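Local coordinates for sensor protein kinase HptS (Staphylococcus aureus, PDB 6LKI) that acts as the sensor histidine kinase of a two-component system, probably responding to hexose phosphates outside the cell and passing the signal on by phosphoryl transfer, at residues L91-N95 with S96-L100; L36-H39 with H40-T43. All blocks are in the same frame, centred on the assembly; numbering follows the deposited sequence.

Contact 1: residues L91-N95 with S96-L100; sequences LKFKN and STYML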
ATOM      1  N   LEU B  91      -8.160  -8.724 -11.313  1.00 29.23           N
ATOM      2  CA  LEU B  91      -8.054  -9.510 -12.534  1.00 32.27           C
ATOM      3  C   LEU B  91      -7.061 -10.647 -12.354  1.00 32.71           C
ATOM      4  O   LEU B  91      -5.971 -10.453 -11.807  1.00 32.32           O
ATOM      5  CB  LEU B  91      -7.624  -8.632 -13.714  1.00 30.08           C
ATOM      6  CG  LEU B  91      -8.476  -7.390 -13.982  1.00 32.95           C
ATOM      7  CD1 LEU B  91      -7.850  -6.544 -15.082  1.00 31.19           C
ATOM      8  CD2 LEU B  91      -9.898  -7.786 -14.348  1.00 32.92           C
ATOM      9  N   LYS B  92      -7.439 -11.832 -12.827  1.00 36.65           N
ATOM     10  CA  LYS B  92      -6.564 -12.998 -12.788  1.00 36.81           C
ATOM     11  C   LYS B  92      -5.843 -13.114 -14.125  1.00 39.12           C
ATOM     12  O   LYS B  92      -6.472 -13.361 -15.160  1.00 38.63           O
ATOM     13  CB  LYS B  92      -7.357 -14.268 -12.486  1.00 41.49           C
ATOM     14  CG  LYS B  92      -6.524 -15.540 -12.586  1.00 47.30           C
ATOM     15  CD  LYS B  92      -7.379 -16.792 -12.473  1.00 53.89           C
ATOM     16  CE  LYS B  92      -6.526 -18.049 -12.570  1.00 53.62           C
ATOM     17  NZ  LYS B  92      -5.745 -18.098 -13.840  1.00 58.01           N
ATOM     18  N   PHE B  93      -4.528 -12.927 -14.106  1.00 38.21           N
ATOM     19  CA  PHE B  93      -3.691 -13.184 -15.263  1.00 35.46           C
ATOM     20  C   PHE B  93      -3.070 -14.573 -15.136  1.00 42.18           C
ATOM     21  O   PHE B  93      -3.307 -15.303 -14.170  1.00 40.02           O
ATOM     22  CB  PHE B  93      -2.625 -12.096 -15.410  1.00 36.76           C
ATOM     23  CG  PHE B  93      -3.129 -10.842 -16.070  1.00 37.17           C
ATOM     24  CD1 PHE B  93      -3.877  -9.919 -15.357  1.00 35.63           C
ATOM     25  CD2 PHE B  93      -2.857 -10.590 -17.405  1.00 33.30           C
ATOM     26  CE1 PHE B  93      -4.343  -8.765 -15.962  1.00 35.34           C
ATOM     27  CE2 PHE B  93      -3.321  -9.438 -18.018  1.00 34.25           C
ATOM     28  CZ  PHE B  93      -4.064  -8.525 -17.295  1.00 34.14           C
ATOM     29  N   LYS B  94      -2.262 -14.944 -16.131  1.00 40.66           N
ATOM     30  CA  LYS B  94      -1.691 -16.287 -16.157  1.00 42.14           C
ATOM     31  C   LYS B  94      -0.715 -16.514 -15.008  1.00 45.32           C
ATOM     32  O   LYS B  94      -0.618 -17.634 -14.494  1.00 46.12           O
ATOM     33  CB  LYS B  94      -0.998 -16.528 -17.497  1.00 44.25           C
ATOM     34  CG  LYS B  94      -0.560 -17.962 -17.737  1.00 46.05           C
ATOM     35  CD  LYS B  94       0.167 -18.079 -19.067  1.00 56.86           C
ATOM     36  CE  LYS B  94       0.586 -19.510 -19.350  1.00 64.73           C
ATOM     37  NZ  LYS B  94      -0.585 -20.415 -19.501  1.00 67.53           N
ATOM     38  N   ASN B  95       0.001 -15.474 -14.587  1.00 41.89           N
ATOM     39  CA  ASN B  95       1.061 -15.616 -13.597  1.00 41.73           C
ATOM     40  C   ASN B  95       0.654 -15.188 -12.194  1.00 42.83           C
ATOM     41  O   ASN B  95       1.170 -15.744 -11.220  1.00 46.20           O
ATOM     42  CB  ASN B  95       2.289 -14.805 -14.020  1.00 40.93           C
ATOM     43  CG  ASN B  95       1.980 -13.331 -14.183  1.00 40.53           C
ATOM     44  OD1 ASN B  95       1.003 -12.959 -14.833  1.00 39.08           O
ATOM     45  ND2 ASN B  95       2.809 -12.482 -13.584  1.00 37.59           N
ATOM     46  N   SER B  96      -0.243 -14.218 -12.063  1.00 38.58           N
ATOM     47  CA  SER B  96      -0.599 -13.669 -10.759  1.00 38.49           C
ATOM     48  C   SER B  96      -1.874 -12.849 -10.914  1.00 36.06           C
ATOM     49  O   SER B  96      -2.414 -12.700 -12.015  1.00 34.79           O
ATOM     50  CB  SER B  96       0.540 -12.823 -10.184  1.00 39.28           C
ATOM     51  OG  SER B  96       0.210 -12.319  -8.903  1.00 41.80           O
ATOM     52  N   THR B  97      -2.350 -12.317  -9.791  1.00 35.76           N
ATOM     53  CA  THR B  97      -3.508 -11.436  -9.769  1.00 32.55           C
ATOM     54  C   THR B  97      -3.044  -9.985  -9.818  1.00 33.18           C
ATOM     55  O   THR B  97      -2.108  -9.603  -9.107  1.00 33.88           O
ATOM     56  CB  THR B  97      -4.349 -11.686  -8.514  1.00 37.51           C
ATOM     57  OG1 THR B  97      -5.148 -12.860  -8.698  1.00 37.99           O
ATOM     58  CG2 THR B  97      -5.262 -10.501  -8.223  1.00 34.19           C
ATOM     59  N   TYR B  98      -3.690  -9.188 -10.661  1.00 34.80           N
ATOM     60  CA  TYR B  98      -3.369  -7.779 -10.815  1.00 31.52           C
ATOM     61  C   TYR B  98      -4.607  -6.936 -10.543  1.00 34.56           C
ATOM     62  O   TYR B  98      -5.733  -7.339 -10.852  1.00 33.68           O
ATOM     63  CB  TYR B  98      -2.833  -7.480 -12.222  1.00 30.85           C
ATOM     64  CG  TYR B  98      -1.467  -8.072 -12.498  1.00 32.99           C
ATOM     65  CD1 TYR B  98      -1.308  -9.436 -12.712  1.00 31.13           C
ATOM     66  CD2 TYR B  98      -0.338  -7.264 -12.550  1.00 32.95           C
ATOM     67  CE1 TYR B  98      -0.062  -9.979 -12.963  1.00 34.20           C
ATOM     68  CE2 TYR B  98       0.911  -7.797 -12.799  1.00 33.62           C
ATOM     69  CZ  TYR B  98       1.044  -9.155 -13.005  1.00 35.23           C
ATOM     70  OH  TYR B  98       2.287  -9.687 -13.257  1.00 36.71           O
ATOM     71  N   MET B  99      -4.390  -5.765  -9.953  1.00 31.09           N
ATOM     72  CA  MET B  99      -5.457  -4.805  -9.704  1.00 27.60           C
ATOM     73  C   MET B  99      -5.431  -3.743 -10.794  1.00 31.25           C
ATOM     74  O   MET B  99      -4.380  -3.155 -11.068  1.00 31.87           O
ATOM     75  CB  MET B  99      -5.303  -4.153  -8.328  1.00 30.00           C
ATOM     76  CG  MET B  99      -5.429  -5.114  -7.152  1.00 29.57           C
ATOM     77  SD  MET B  99      -7.013  -5.980  -7.104  1.00 30.48           S
ATOM     78  CE  MET B  99      -8.153  -4.602  -7.027  1.00 28.37           C
ATOM     79  N   LEU B 100      -6.583  -3.505 -11.414  1.00 30.37           N
ATOM     80  CA  LEU B 100      -6.722  -2.496 -12.456  1.00 30.27           C
ATOM     81  C   LEU B 100      -7.590  -1.361 -11.930  1.00 30.65           C
ATOM     82  O   LEU B 100      -8.768  -1.568 -11.620  1.00 30.33           O
ATOM     83  CB  LEU B 100      -7.329  -3.091 -13.728  1.00 27.81           C
ATOM     84  CG  LEU B 100      -7.653  -2.083 -14.835  1.00 26.32           C
ATOM     85  CD1 LEU B 100      -6.387  -1.381 -15.314  1.00 29.14           C
ATOM     86  CD2 LEU B 100      -8.373  -2.757 -15.998  1.00 26.12           C
TER
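L91 and Y98 face each other as a hydrogen-bonded antiparallel pair near the end of the beta hairpin formed by strands 84-92 and 97-106, in a four-stranded sheet of order 2-1-4-3. Their two backbone bonds are nearly straight, L91 N to Y98 O and Y98 N to L91 O both spanning 2.8 Å. K92 and T97 follow as a non-hydrogen-bonded pair, their side chains on the other face of the sheet from those of L91 and Y98. The turn closes with F93 N bonded to S96 O (3.0 Å), while K94 and N95 between them have backbone angles close to those of a type I turn.

Beyond the backbone, F93, N95 and Y98 make the main side-chain cluster. The Y98 ring stands across that of F93 with the planes 72° apart, an oblique pair in which the two CD1 atoms, of F93 and Y98, approach to 3.7 Å; F31 from helix 2-31 stacks on the F93 ring. N95 reaches the far end of the same tyrosine. Its CG sits between the backbone N and the carbonyl carbon (chi1 59°), which turns the amide back over the turn, and ND2 meets Y98 OH at 2.9 Å along a straight N-H (164°), with the hydroxyl close to the amide plane and ND2 at the edge of the phenol. The same OH is bonded to Q69 OE1, so two polar contacts grip the hydroxyl. Further along the strands L91 and L100 meet side chain to side chain, both touching I24 of helix 2-31, and here the methyl CD1 of L91 lies 3.7 Å from CB of L100.

Contact 2: residues L36-H39 with H40-T43; sequences LTNH and HDVT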
ATOM      1  N   LEU B  36       2.243 -11.732 -17.470  1.00 37.79           N
ATOM      2  CA  LEU B  36       2.782 -10.378 -17.430  1.00 36.22           C
ATOM      3  C   LEU B  36       4.247 -10.322 -17.012  1.00 37.75           C
ATOM      4  O   LEU B  36       4.790  -9.221 -16.868  1.00 36.81           O
ATOM      5  CB  LEU B  36       1.933  -9.502 -16.505  1.00 33.02           C
ATOM      6  CG  LEU B  36       0.488  -9.300 -16.974  1.00 33.59           C
ATOM      7  CD1 LEU B  36      -0.180  -8.154 -16.229  1.00 31.59           C
ATOM      8  CD2 LEU B  36       0.432  -9.069 -18.481  1.00 38.00           C
ATOM      9  N   THR B  37       4.897 -11.466 -16.805  1.00 38.15           N
ATOM     10  CA  THR B  37       6.351 -11.509 -16.749  1.00 40.21           C
ATOM     11  C   THR B  37       6.969 -11.734 -18.121  1.00 40.94           C
ATOM     12  O   THR B  37       8.196 -11.670 -18.255  1.00 41.59           O
ATOM     13  CB  THR B  37       6.825 -12.605 -15.788  1.00 43.95           C
ATOM     14  OG1 THR B  37       6.415 -13.887 -16.279  1.00 45.43           O
ATOM     15  CG2 THR B  37       6.244 -12.386 -14.398  1.00 42.25           C
ATOM     16  N   ASN B  38       6.144 -11.996 -19.131  1.00 40.63           N
ATOM     17  CA  ASN B  38       6.580 -12.148 -20.511  1.00 41.82           C
ATOM     18  C   ASN B  38       6.321 -10.841 -21.250  1.00 41.93           C
ATOM     19  O   ASN B  38       5.198 -10.324 -21.230  1.00 41.19           O
ATOM     20  CB  ASN B  38       5.836 -13.307 -21.178  1.00 42.42           C
ATOM     21  CG  ASN B  38       6.262 -13.531 -22.613  1.00 48.28           C
ATOM     22  OD1 ASN B  38       5.925 -12.750 -23.498  1.00 46.49           O
ATOM     23  ND2 ASN B  38       6.999 -14.610 -22.851  1.00 51.79           N
ATOM     24  N   HIS B  39       7.358 -10.308 -21.900  1.00 43.02           N
ATOM     25  CA  HIS B  39       7.245  -8.974 -22.484  1.00 43.80           C
ATOM     26  C   HIS B  39       6.297  -8.949 -23.679  1.00 40.97           C
ATOM     27  O   HIS B  39       5.723  -7.897 -23.983  1.00 40.72           O
ATOM     28  CB  HIS B  39       8.629  -8.449 -22.872  1.00 48.74           C
ATOM     29  CG  HIS B  39       9.192  -9.066 -24.114  1.00 52.94           C
ATOM     30  ND1 HIS B  39       8.912  -8.587 -25.376  1.00 54.23           N
ATOM     31  CD2 HIS B  39      10.029 -10.116 -24.286  1.00 55.15           C
ATOM     32  CE1 HIS B  39       9.548  -9.320 -26.273  1.00 54.65           C
ATOM     33  NE2 HIS B  39      10.234 -10.254 -25.638  1.00 58.67           N
ATOM     34  N   HIS B  40       6.112 -10.083 -24.364  1.00 40.47           N
ATOM     35  CA  HIS B  40       5.117 -10.134 -25.432  1.00 44.50           C
ATOM     36  C   HIS B  40       3.709  -9.958 -24.879  1.00 40.49           C
ATOM     37  O   HIS B  40       2.890  -9.239 -25.464  1.00 36.84           O
ATOM     38  CB  HIS B  40       5.218 -11.453 -26.199  1.00 45.56           C
ATOM     39  CG  HIS B  40       6.477 -11.599 -26.994  1.00 51.48           C
ATOM     40  ND1 HIS B  40       6.562 -11.250 -28.324  1.00 53.55           N
ATOM     41  CD2 HIS B  40       7.699 -12.066 -26.648  1.00 55.73           C
ATOM     42  CE1 HIS B  40       7.785 -11.491 -28.763  1.00 53.23           C
ATOM     43  NE2 HIS B  40       8.495 -11.986 -27.765  1.00 58.42           N
ATOM     44  N   ASP B  41       3.409 -10.610 -23.751  1.00 36.11           N
ATOM     45  CA  ASP B  41       2.076 -10.507 -23.169  1.00 36.16           C
ATOM     46  C   ASP B  41       1.850  -9.149 -22.517  1.00 32.52           C
ATOM     47  O   ASP B  41       0.712  -8.670 -22.468  1.00 33.24           O
ATOM     48  CB  ASP B  41       1.859 -11.629 -22.155  1.00 37.11           C
ATOM     49  CG  ASP B  41       1.852 -13.002 -22.799  1.00 42.41           C
ATOM     50  OD1 ASP B  41       2.038 -13.081 -24.032  1.00 39.67           O
ATOM     51  OD2 ASP B  41       1.662 -14.001 -22.075  1.00 41.24           O
ATOM     52  N   VAL B  42       2.912  -8.523 -22.006  1.00 35.07           N
ATOM     53  CA  VAL B  42       2.794  -7.164 -21.485  1.00 34.80           C
ATOM     54  C   VAL B  42       2.416  -6.204 -22.606  1.00 33.36           C
ATOM     55  O   VAL B  42       1.524  -5.361 -22.455  1.00 30.09           O
ATOM     56  CB  VAL B  42       4.102  -6.738 -20.796  1.00 33.38           C
ATOM     57  CG1 VAL B  42       4.062  -5.257 -20.446  1.00 35.53           C
ATOM     58  CG2 VAL B  42       4.344  -7.578 -19.554  1.00 34.50           C
ATOM     59  N   THR B  43       3.094  -6.322 -23.751  1.00 32.34           N
ATOM     60  CA  THR B  43       2.757  -5.494 -24.904  1.00 32.45           C
ATOM     61  C   THR B  43       1.318  -5.728 -25.346  1.00 30.54           C
ATOM     62  O   THR B  43       0.595  -4.775 -25.663  1.00 27.73           O
ATOM     63  CB  THR B  43       3.725  -5.778 -26.054  1.00 33.29           C
ATOM     64  OG1 THR B  43       5.059  -5.442 -25.652  1.00 32.74           O
ATOM     65  CG2 THR B  43       3.350  -4.963 -27.286  1.00 35.11           C
TER
HETATM   66  O   HOH W   1       6.823  -7.257 -27.028  1.00 46.01           O
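N38 is the N-cap of helix 39-55, following the loop that leads in from helix 2-31. Its CG is anti to the backbone N (chi1 -179°), which lets OD1 swing in front of the first turn, where it accepts from two backbone amides: H40 N at 2.8 Å and D41 N at 3.3 Å. Both bonds are weak, the first bent at 126° and the second long, yet together they offer the opening amides an acceptor in place of the carbonyls that a preceding turn would supply. The regular helical pattern starts beside them, with V42 N bonded to N38 O at 3.0 Å in the carbonyl plane and T43 N bonded to H39 O.

Outside the turn the two histidines run alongside each other in the same direction. Their rings form an oblique pair, with planes 37° apart; CE1 of H39 rides over one face of H40, toward the rim, while N38 OD1 lies at the edge of that same ring. D41 lies beside the cap, its OD2 bonded to the backbone N of D35. A water ties the turn together from the H39 side, bonded to H39 ND1 at 3.0 Å and to T43 OG1 at 2.9 Å.

Contacts 1 and 2 adjoin, with centres about 12 Å apart, and the tip of the hairpin meets the loop before the N-cap of helix 39-55. L36 makes most of the contacts at this junction. Its backbone N is probably hydrogen-bonded to N95 OD1 (3.2 Å), so that the N95 amide serves both contacts, one with each end. L36 CB packs on Y98 OH at 3.3 Å, and L36 CG lies 3.6 Å from F93 CD2. Q69 spans the two as well, bonding Y98 OH through OE1 and L36 O through NE2. Residues of another protein's chain pack against T97 and M99 of contact 1.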